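Local coordinates for protein PrgB (PDB 6GED) that is a plasmid-encoded, cell-wall-anchored surface protein of Enterococcus faecalis that probably acts as an adhesin, its domain here carrying a sodium ion and bound nucleic acid, at residues 87-92 and 99-104; 143-148 and 159-164; 166-171 and 211-216; 197-202 and 258-263. All blocks are in the same frame, centred on the assembly; numbering follows the deposited sequence.

Contact 1. Residues 87-92 and 99-104; sequences SFVKEA and GYAVLL
Phe88 leans over the start of strand 99-104 and meets Gly99 and Tyr100. Its CB already lies 3.9 Å from Tyr100 CE2. From there CG, anti to the backbone N (chi1 -179°), carries the ring over Gly99, where CD2 comes within 3.2 Å of Gly99 O. The same CD2 is 3.7 Å from Tyr100 CE2, so one ring corner serves both neighbours; farther out, CE2 sits 3.7 Å from Gly99 N. The rings of Phe88 and Tyr100 are oblique, their planes 56° apart, a pairing neither stacked nor edge-to-face. With no side chain on Gly99, the phenyl ring meets backbone atoms there. The strands form a short antiparallel beta hairpin at the margin of a sheet in the glucan-binding protein C family domain: Val89 N gives a bond of 2.8 Å to Gly99 O, Gly99 N returns one to Val89 O, and Ala101 N reaches Ser87 O at 3.0 Å. On the other face, Val89 CG2 rests on the small Ala101 CB at 4.2 Å. Ser87 OG lies in the plane of the Tyr100 ring, at its edge and 3.4 Å from CD2, while its hydrogen bond goes to Phe84 O.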
# COMPACT_ATOMS: atom_id res chain seq x y z
N SER A 87 -14.54 -11.34 -10.67
CA SER A 87 -13.26 -10.68 -10.43
C SER A 87 -12.44 -11.37 -9.35
O SER A 87 -11.35 -10.90 -9.03
CB SER A 87 -13.46 -9.22 -10.03
OG SER A 87 -13.98 -9.14 -8.71
N PHE A 88 -12.94 -12.45 -8.76
CA PHE A 88 -12.24 -13.09 -7.64
C PHE A 88 -10.99 -13.79 -8.15
O PHE A 88 -11.08 -14.64 -9.03
CB PHE A 88 -13.15 -14.12 -6.97
CG PHE A 88 -12.52 -14.80 -5.81
CD1 PHE A 88 -12.20 -16.14 -5.87
CD2 PHE A 88 -12.23 -14.09 -4.67
CE1 PHE A 88 -11.61 -16.77 -4.78
CE2 PHE A 88 -11.65 -14.71 -3.57
CZ PHE A 88 -11.34 -16.05 -3.63
N VAL A 89 -9.84 -13.45 -7.58
CA VAL A 89 -8.56 -14.02 -7.98
C VAL A 89 -7.98 -14.78 -6.78
O VAL A 89 -8.09 -14.34 -5.64
CB VAL A 89 -7.59 -12.92 -8.47
CG1 VAL A 89 -6.12 -13.43 -8.47
CG2 VAL A 89 -8.02 -12.39 -9.85
N LYS A 90 -7.39 -15.94 -7.06
CA LYS A 90 -6.69 -16.75 -6.06
C LYS A 90 -5.20 -16.67 -6.37
O LYS A 90 -4.79 -17.02 -7.48
CB LYS A 90 -7.18 -18.19 -6.10
CG LYS A 90 -8.41 -18.46 -5.23
CD LYS A 90 -8.04 -18.77 -3.76
CE LYS A 90 -7.55 -20.22 -3.57
NZ LYS A 90 -6.75 -20.43 -2.32
N GLU A 91 -4.42 -16.20 -5.41
CA GLU A 91 -2.96 -16.09 -5.53
C GLU A 91 -2.40 -16.16 -4.12
O GLU A 91 -2.95 -15.51 -3.24
CB GLU A 91 -2.54 -14.76 -6.18
CG GLU A 91 -2.41 -14.79 -7.69
CD GLU A 91 -1.10 -15.41 -8.14
OE1 GLU A 91 -0.19 -15.59 -7.29
OE2 GLU A 91 -0.98 -15.72 -9.35
N ALA A 92 -1.33 -16.94 -3.89
CA ALA A 92 -0.84 -17.09 -2.52
C ALA A 92 -0.51 -15.74 -1.88
O ALA A 92 -0.68 -15.56 -0.67
CB ALA A 92 0.38 -18.00 -2.45
N GLY A 99 -8.70 -12.47 -3.35
CA GLY A 99 -9.00 -11.06 -3.44
C GLY A 99 -9.75 -10.79 -4.72
O GLY A 99 -10.17 -11.71 -5.41
N TYR A 100 -9.91 -9.49 -5.03
CA TYR A 100 -10.74 -9.05 -6.16
C TYR A 100 -9.95 -8.10 -7.03
O TYR A 100 -9.30 -7.19 -6.51
CB TYR A 100 -12.04 -8.36 -5.68
CG TYR A 100 -12.85 -9.30 -4.86
CD1 TYR A 100 -12.71 -9.33 -3.48
CD2 TYR A 100 -13.72 -10.22 -5.46
CE1 TYR A 100 -13.44 -10.26 -2.69
CE2 TYR A 100 -14.42 -11.14 -4.71
CZ TYR A 100 -14.29 -11.15 -3.32
OH TYR A 100 -15.01 -12.05 -2.58
N ALA A 101 -10.02 -8.31 -8.35
CA ALA A 101 -9.35 -7.46 -9.34
C ALA A 101 -10.28 -6.33 -9.81
O ALA A 101 -11.43 -6.57 -10.16
CB ALA A 101 -8.93 -8.30 -10.54
N VAL A 102 -9.76 -5.12 -9.84
CA VAL A 102 -10.54 -3.91 -10.08
C VAL A 102 -9.68 -2.95 -10.89
O VAL A 102 -8.47 -2.84 -10.64
CB VAL A 102 -10.98 -3.20 -8.75
CG1 VAL A 102 -11.81 -1.95 -9.07
CG2 VAL A 102 -11.79 -4.10 -7.89
N LEU A 103 -10.31 -2.18 -11.79
CA LEU A 103 -9.61 -1.13 -12.52
C LEU A 103 -9.77 0.22 -11.82
O LEU A 103 -10.90 0.65 -11.55
CB LEU A 103 -10.13 -1.02 -13.96
CG LEU A 103 -9.41 -0.04 -14.87
CD1 LEU A 103 -8.11 -0.70 -15.27
CD2 LEU A 103 -10.27 0.23 -16.08
N LEU A 104 -8.66 0.89 -11.55
CA LEU A 104 -8.68 2.25 -11.00
C LEU A 104 -8.55 3.26 -12.13
O LEU A 104 -7.64 3.15 -12.96
CB LEU A 104 -7.54 2.48 -10.01
CG LEU A 104 -7.50 1.50 -8.85
CD1 LEU A 104 -6.35 1.83 -7.86
CD2 LEU A 104 -8.86 1.50 -8.17

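Contact 2. Residues 143-148 and 159-164; sequences GTLNAV and IGTNRV
Asn146 and Gly160 form an antiparallel hydrogen-bonded pair, Asn146 N to Gly160 O at 2.7 Å and Gly160 N to Asn146 O at 2.9 Å, followed by the non-hydrogen-bonded pair Ala147 and Ile159. On the apolar face, Ile159 takes a doubly bent shape (chi1 -52°, chi2 -60°) that brings CD1 back over its partner, 3.4 Å from Ala147 CB and tighter than ordinary van der Waals contact; the small alanine lets the isoleucine tip come this close. The other branch, CG2, lies 3.8 Å from Leu145 CD1, and the two side chains cross at about a right angle. Leu145 divides its fork, since CD2 turns to Thr161 CG2 at 3.6 Å. These strands, 145-150 and 157-160, are a beta hairpin within the antiparallel sheet that also holds strand 99-104, and its apolar face packs on strand 169-179. Asn146 points to the opposite face; its OD1 accepts from a water at 2.6 Å, which also bonds to Thr161 OG1 and Thr144 OG1 at the strand ends. Thr144 OG1 is hydrogen-bonded to Ser142 OG as well. An amide can accept and donate at once: Asn146 ND2 donates to Leu72 O and Lys74 O, which fixes its rotation.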
# COMPACT_ATOMS: atom_id res chain seq x y z
N GLY A 143 -3.57 5.44 -18.90
CA GLY A 143 -3.68 6.21 -17.66
C GLY A 143 -4.48 5.55 -16.55
O GLY A 143 -4.95 6.23 -15.64
N THR A 144 -4.62 4.24 -16.57
CA THR A 144 -5.36 3.55 -15.53
C THR A 144 -4.37 2.76 -14.67
O THR A 144 -3.17 2.64 -15.01
CB THR A 144 -6.41 2.61 -16.13
OG1 THR A 144 -5.74 1.64 -16.95
CG2 THR A 144 -7.52 3.40 -16.98
N LEU A 145 -4.87 2.25 -13.54
CA LEU A 145 -4.11 1.32 -12.71
C LEU A 145 -4.94 0.07 -12.51
O LEU A 145 -6.17 0.13 -12.49
CB LEU A 145 -3.76 1.92 -11.32
CG LEU A 145 -2.76 3.08 -11.27
CD1 LEU A 145 -2.71 3.64 -9.82
CD2 LEU A 145 -1.36 2.66 -11.81
N ASN A 146 -4.27 -1.05 -12.29
CA ASN A 146 -4.92 -2.29 -11.93
C ASN A 146 -4.75 -2.49 -10.44
O ASN A 146 -3.67 -2.24 -9.92
CB ASN A 146 -4.28 -3.47 -12.64
CG ASN A 146 -4.15 -3.20 -14.13
OD1 ASN A 146 -5.06 -2.62 -14.71
ND2 ASN A 146 -3.03 -3.56 -14.73
N ALA A 147 -5.74 -3.07 -9.82
CA ALA A 147 -5.67 -3.33 -8.38
C ALA A 147 -6.18 -4.73 -8.09
O ALA A 147 -7.16 -5.18 -8.69
CB ALA A 147 -6.52 -2.32 -7.60
N VAL A 148 -5.57 -5.41 -7.13
CA VAL A 148 -6.21 -6.53 -6.50
C VAL A 148 -6.27 -6.22 -5.02
O VAL A 148 -5.24 -5.98 -4.39
CB VAL A 148 -5.45 -7.85 -6.76
CG1 VAL A 148 -6.22 -9.01 -6.13
CG2 VAL A 148 -5.26 -8.00 -8.27
N ILE A 159 -1.13 -3.07 -6.55
CA ILE A 159 -1.48 -2.06 -7.54
C ILE A 159 -0.42 -2.05 -8.62
O ILE A 159 0.77 -2.00 -8.31
CB ILE A 159 -1.53 -0.64 -6.94
CG1 ILE A 159 -2.41 -0.57 -5.70
CG2 ILE A 159 -2.02 0.43 -8.00
CD1 ILE A 159 -3.81 -0.94 -5.99
N GLY A 160 -0.83 -1.91 -9.87
CA GLY A 160 0.19 -1.78 -10.90
C GLY A 160 -0.41 -1.59 -12.27
O GLY A 160 -1.61 -1.69 -12.48
N THR A 161 0.47 -1.30 -13.21
CA THR A 161 0.07 -1.25 -14.62
C THR A 161 1.36 -1.33 -15.41
O THR A 161 2.43 -1.51 -14.84
CB THR A 161 -0.74 0.03 -14.93
OG1 THR A 161 -1.21 -0.00 -16.30
CG2 THR A 161 0.14 1.23 -14.73
N ASN A 162 1.23 -1.31 -16.75
CA ASN A 162 2.37 -1.26 -17.65
C ASN A 162 3.03 0.12 -17.68
O ASN A 162 2.35 1.14 -17.60
CB ASN A 162 1.84 -1.66 -19.04
CG ASN A 162 2.80 -1.41 -20.13
OD1 ASN A 162 3.99 -1.65 -19.99
ND2 ASN A 162 2.28 -0.95 -21.26
N ARG A 163 4.35 0.17 -17.77
CA ARG A 163 5.04 1.46 -17.82
C ARG A 163 5.44 1.80 -19.26
O ARG A 163 6.19 1.05 -19.90
CB ARG A 163 6.28 1.47 -16.92
CG ARG A 163 7.08 2.76 -17.07
CD ARG A 163 8.22 2.90 -16.07
NE ARG A 163 7.75 2.95 -14.68
CZ ARG A 163 7.16 4.01 -14.13
NH1 ARG A 163 6.96 5.12 -14.83
NH2 ARG A 163 6.80 3.96 -12.84
N VAL A 164 4.91 2.91 -19.79
CA VAL A 164 5.33 3.41 -21.09
C VAL A 164 5.99 4.78 -21.00
O VAL A 164 6.67 5.19 -21.95
CB VAL A 164 4.16 3.44 -22.11
CG1 VAL A 164 3.46 2.08 -22.15
CG2 VAL A 164 3.13 4.52 -21.75
O HOH W 1 -4.23 -0.83 -16.41

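Contact 3. Residues 166-171 and 211-216; sequences GKDVKT and AEFVSD. With NA (sodium ion), chain D.
Phe213 and Lys170 meet across strand 280-287, which lies between their own strands in an antiparallel sheet of the glucan-binding protein C family domain; strands 169-171 and 211-215 run in broadly the same direction, 36° apart with axes 8.9 Å from each other. The contact is thus one of side chains, not of backbone pairing. Apolar packing comes from the lysine's methylenes: Lys170 CD lies in the plane of the Phe213 ring, at its edge, 3.5 Å from CE2. The ring's far corner, CZ, approaches Val169 O at 3.6 Å. Nearby, Asp168 OD1 lies 3.8 Å from Phe213 CZ, and Lys238 links the two residues, making a salt bridge with that oxygen and a cation-pi contact with the ring. A lysine suits position 170, its stem lining the ring edge and its head carrying charge. Bent at its third torsion (chi3 84°), the chain swings its ammonium group to Asp216, forming a salt bridge of 2.6 Å between NZ and OD1. On the other side of strand 211-215, Glu212 OE1 binds the sodium ion at 2.6 Å. Asp216 OD1 is gripped twice, with Ser215 OG bonding to it at 2.7 Å from the carboxylate face opposite Lys170 NZ.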
# COMPACT_ATOMS: atom_id res chain seq x y z
N GLY A 166 7.58 8.10 -18.02
CA GLY A 166 8.30 8.29 -16.77
C GLY A 166 7.46 8.60 -15.56
O GLY A 166 8.01 8.92 -14.51
N LYS A 167 6.14 8.52 -15.68
CA LYS A 167 5.28 9.01 -14.61
C LYS A 167 5.27 8.05 -13.43
O LYS A 167 5.41 6.84 -13.59
CB LYS A 167 3.84 9.19 -15.09
CG LYS A 167 3.63 10.40 -16.00
CD LYS A 167 2.24 10.34 -16.59
CE LYS A 167 1.24 11.00 -15.70
NZ LYS A 167 -0.06 11.21 -16.42
N ASP A 168 5.03 8.63 -12.24
CA ASP A 168 4.86 7.85 -11.02
C ASP A 168 3.63 6.96 -11.15
O ASP A 168 2.64 7.31 -11.78
CB ASP A 168 4.64 8.77 -9.81
CG ASP A 168 5.90 9.49 -9.35
OD1 ASP A 168 5.83 10.29 -8.38
OD2 ASP A 168 6.98 9.29 -9.92
N VAL A 169 3.69 5.79 -10.51
CA VAL A 169 2.46 5.13 -10.10
C VAL A 169 2.07 5.78 -8.77
O VAL A 169 2.91 5.89 -7.89
CB VAL A 169 2.72 3.62 -9.92
CG1 VAL A 169 1.57 2.94 -9.23
CG2 VAL A 169 3.07 2.92 -11.28
N LYS A 170 0.82 6.26 -8.63
CA LYS A 170 0.43 6.82 -7.33
C LYS A 170 -1.05 6.58 -7.08
O LYS A 170 -1.87 6.81 -7.96
CB LYS A 170 0.74 8.33 -7.25
CG LYS A 170 0.59 8.86 -5.78
CD LYS A 170 1.45 10.11 -5.51
CE LYS A 170 0.79 11.38 -5.95
NZ LYS A 170 1.59 12.59 -5.50
N THR A 171 -1.40 6.21 -5.85
CA THR A 171 -2.76 5.93 -5.46
C THR A 171 -2.97 6.61 -4.12
O THR A 171 -2.08 6.56 -3.28
CB THR A 171 -2.99 4.40 -5.32
OG1 THR A 171 -2.60 3.73 -6.52
CG2 THR A 171 -4.46 4.04 -4.98
N ALA A 211 11.84 3.61 -6.70
CA ALA A 211 11.58 3.46 -5.27
C ALA A 211 10.09 3.43 -5.02
O ALA A 211 9.33 4.15 -5.67
CB ALA A 211 12.20 4.59 -4.43
N GLU A 212 9.68 2.62 -4.04
CA GLU A 212 8.34 2.75 -3.52
C GLU A 212 8.30 3.90 -2.49
O GLU A 212 9.28 4.14 -1.77
CB GLU A 212 7.91 1.42 -2.88
CG GLU A 212 8.09 0.27 -3.92
CD GLU A 212 7.36 -1.00 -3.58
OE1 GLU A 212 6.80 -1.08 -2.48
OE2 GLU A 212 7.36 -1.94 -4.41
N PHE A 213 7.18 4.60 -2.41
CA PHE A 213 7.13 5.83 -1.63
C PHE A 213 5.76 5.98 -0.99
O PHE A 213 4.80 5.33 -1.39
CB PHE A 213 7.46 7.10 -2.46
CG PHE A 213 6.40 7.46 -3.51
CD1 PHE A 213 6.61 7.10 -4.84
CD2 PHE A 213 5.25 8.20 -3.19
CE1 PHE A 213 5.68 7.44 -5.85
CE2 PHE A 213 4.29 8.54 -4.21
CZ PHE A 213 4.54 8.14 -5.54
N VAL A 214 5.71 6.85 0.04
CA VAL A 214 4.45 7.37 0.56
C VAL A 214 4.56 8.90 0.48
O VAL A 214 5.66 9.46 0.37
CB VAL A 214 4.09 6.88 2.00
CG1 VAL A 214 3.79 5.36 2.02
CG2 VAL A 214 5.21 7.19 2.99
N SER A 215 3.41 9.56 0.44
CA SER A 215 3.42 11.00 0.27
C SER A 215 2.03 11.53 0.58
O SER A 215 1.10 10.76 0.84
CB SER A 215 3.83 11.37 -1.16
OG SER A 215 2.88 10.83 -2.04
N ASP A 216 1.87 12.86 0.49
CA ASP A 216 0.55 13.47 0.40
C ASP A 216 -0.34 13.07 1.57
O ASP A 216 -1.45 12.54 1.40
CB ASP A 216 -0.07 13.08 -0.95
CG ASP A 216 0.78 13.61 -2.10
OD1 ASP A 216 1.26 12.81 -2.91
OD2 ASP A 216 1.02 14.83 -2.13
NA NA D . 8.00 -2.84 -1.00
O HOH W 2 9.21 -5.11 -1.17
O HOH W 3 6.08 -4.00 -0.91

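Contact 4. Residues 197-202 and 258-263; sequences LSSLNS and DWDAVG. With NA (sodium ion), chain D.
A sodium site is built where the loop of Ser199 to Asn201 meets Trp259 and Asp260, two loops of the GbpC-family domain brought together near strand 211-215. Ser199 chelates the ion with two atoms, its carbonyl O at 2.3 Å and its hydroxyl OG at a longer 2.9 Å. Asn201 adds OD1 at 2.5 Å, its ND2 donating to Asp246 OD1, which holds the amide with OD1 facing the ion. Two waters and Glu212 OE1 complete six oxygen ligands, the hard donors that sodium favours. The turn centred on Leu200, an inverse gamma turn closed by a weak bond from Asn201 N to Ser199 O, presents the two loop ligands to the same ion.

Asp260 acts from the second shell. Its OD1 accepts the hydroxyl hydrogen of Ser199 at 2.7 Å from OG, on the syn side, so the hydroxyl can keep a lone pair turned to the metal. With CG anti to its own backbone N (chi1 -158°), the carboxylate extends across to the loop, and its other oxygen, OD2, receives a bond of 2.8 Å from a metal-bound water. Asn256 ND2 also donates to OD2. The negative charge probably adds to the field that favours a cation here.

Trp259 packs the rim of its indole against the backbone of the sodium-binding loop, with CH2 3.7 Å from Asn201 CA and CZ3 4.0 Å from Ser199 CA, while NE1 is tied to Ile245 O. Asp260 CB lies over one face of the indole, 3.7 Å above the plane and offset toward its rim.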
# COMPACT_ATOMS: atom_id res chain seq x y z
N LEU A 197 4.27 2.55 7.82
CA LEU A 197 4.51 2.74 6.39
C LEU A 197 5.77 1.92 6.13
O LEU A 197 6.87 2.37 6.42
CB LEU A 197 4.67 4.22 6.06
CG LEU A 197 3.41 4.96 6.56
CD1 LEU A 197 3.62 6.43 6.81
CD2 LEU A 197 2.24 4.70 5.61
N SER A 198 5.61 0.70 5.66
CA SER A 198 6.70 -0.26 5.67
C SER A 198 7.09 -0.68 4.26
O SER A 198 6.38 -0.39 3.28
CB SER A 198 6.32 -1.50 6.50
OG SER A 198 6.28 -1.14 7.86
N SER A 199 8.22 -1.40 4.19
CA SER A 199 8.64 -2.07 2.94
C SER A 199 8.71 -1.07 1.79
O SER A 199 8.24 -1.33 0.70
CB SER A 199 7.70 -3.22 2.59
OG SER A 199 8.23 -4.09 1.58
N LEU A 200 9.31 0.09 2.05
CA LEU A 200 9.46 1.14 1.05
C LEU A 200 10.84 0.94 0.46
O LEU A 200 11.80 1.65 0.76
CB LEU A 200 9.26 2.53 1.69
CG LEU A 200 7.87 2.76 2.30
CD1 LEU A 200 7.74 4.16 3.02
CD2 LEU A 200 6.78 2.65 1.25
N ASN A 201 10.94 -0.06 -0.40
CA ASN A 201 12.21 -0.43 -0.99
C ASN A 201 12.58 0.51 -2.14
O ASN A 201 11.74 1.18 -2.74
CB ASN A 201 12.11 -1.87 -1.49
CG ASN A 201 11.10 -2.00 -2.63
OD1 ASN A 201 9.88 -1.97 -2.42
ND2 ASN A 201 11.59 -2.14 -3.85
N SER A 202 13.88 0.53 -2.46
CA SER A 202 14.42 1.43 -3.48
C SER A 202 15.63 0.79 -4.14
O SER A 202 16.49 0.23 -3.45
CB SER A 202 14.86 2.78 -2.91
OG SER A 202 15.47 3.61 -3.91
N ASP A 258 18.20 -7.97 3.23
CA ASP A 258 18.94 -7.57 4.41
C ASP A 258 18.02 -6.82 5.39
O ASP A 258 18.44 -6.48 6.47
CB ASP A 258 20.11 -6.65 4.06
CG ASP A 258 21.21 -7.34 3.27
OD1 ASP A 258 22.00 -6.64 2.62
OD2 ASP A 258 21.29 -8.57 3.31
N TRP A 259 16.83 -6.45 4.94
CA TRP A 259 15.91 -5.70 5.80
C TRP A 259 14.40 -5.86 5.56
O TRP A 259 13.60 -5.67 6.44
CB TRP A 259 16.25 -4.20 5.74
CG TRP A 259 16.05 -3.63 4.39
CD1 TRP A 259 16.95 -3.57 3.38
CD2 TRP A 259 14.84 -3.07 3.87
NE1 TRP A 259 16.39 -3.01 2.28
CE2 TRP A 259 15.09 -2.70 2.55
CE3 TRP A 259 13.57 -2.88 4.40
CZ2 TRP A 259 14.11 -2.12 1.75
CZ3 TRP A 259 12.60 -2.30 3.60
CH2 TRP A 259 12.88 -1.94 2.29
N ASP A 260 14.05 -6.18 4.32
CA ASP A 260 12.66 -6.23 3.88
C ASP A 260 11.90 -7.50 4.16
O ASP A 260 11.55 -8.23 3.26
CB ASP A 260 12.62 -5.91 2.38
CG ASP A 260 11.26 -5.40 1.92
OD1 ASP A 260 10.31 -5.44 2.70
OD2 ASP A 260 11.17 -4.97 0.77
N ALA A 261 11.62 -7.74 5.42
CA ALA A 261 10.86 -8.93 5.77
C ALA A 261 10.03 -8.58 6.99
O ALA A 261 10.46 -7.79 7.84
CB ALA A 261 11.77 -10.11 6.10
N VAL A 262 8.84 -9.17 7.07
CA VAL A 262 7.97 -8.95 8.23
C VAL A 262 8.69 -9.43 9.48
O VAL A 262 9.17 -10.57 9.52
CB VAL A 262 6.64 -9.69 8.05
CG1 VAL A 262 5.77 -9.57 9.30
CG2 VAL A 262 5.90 -9.17 6.83
N GLY A 263 8.81 -8.56 10.49
CA GLY A 263 9.48 -8.96 11.72
C GLY A 263 10.99 -8.83 11.74
O GLY A 263 11.62 -9.10 12.79
NA NA D . 8.00 -2.84 -1.00
O HOH W 2 9.21 -5.11 -1.17
O HOH W 3 6.08 -4.00 -0.91

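Overall arrangement
Contacts 1 and 2 belong to one sheet: strands 99-104 and 145-150 are neighbours in it, tied by probable hydrogen bonds of 2.8 Å, Leu104 N to Leu145 O and Val102 N to Ala147 O. Contact 3 lies in the other sheet and packs on contact 2, where Leu145 CD1 comes 3.3 Å from Thr171 OG1; their centres are 12 Å apart. Contacts 3 and 4 alternate along the chain and share the sodium ion with its two waters, and Glu212 N probably bonds to Asn201 O at 2.8 Å. Contact 2 approaches the ion to about 11 Å from the Ile159 side chain, whereas contact 1 has its nearest atom about 10 Å from the bound nucleic acid.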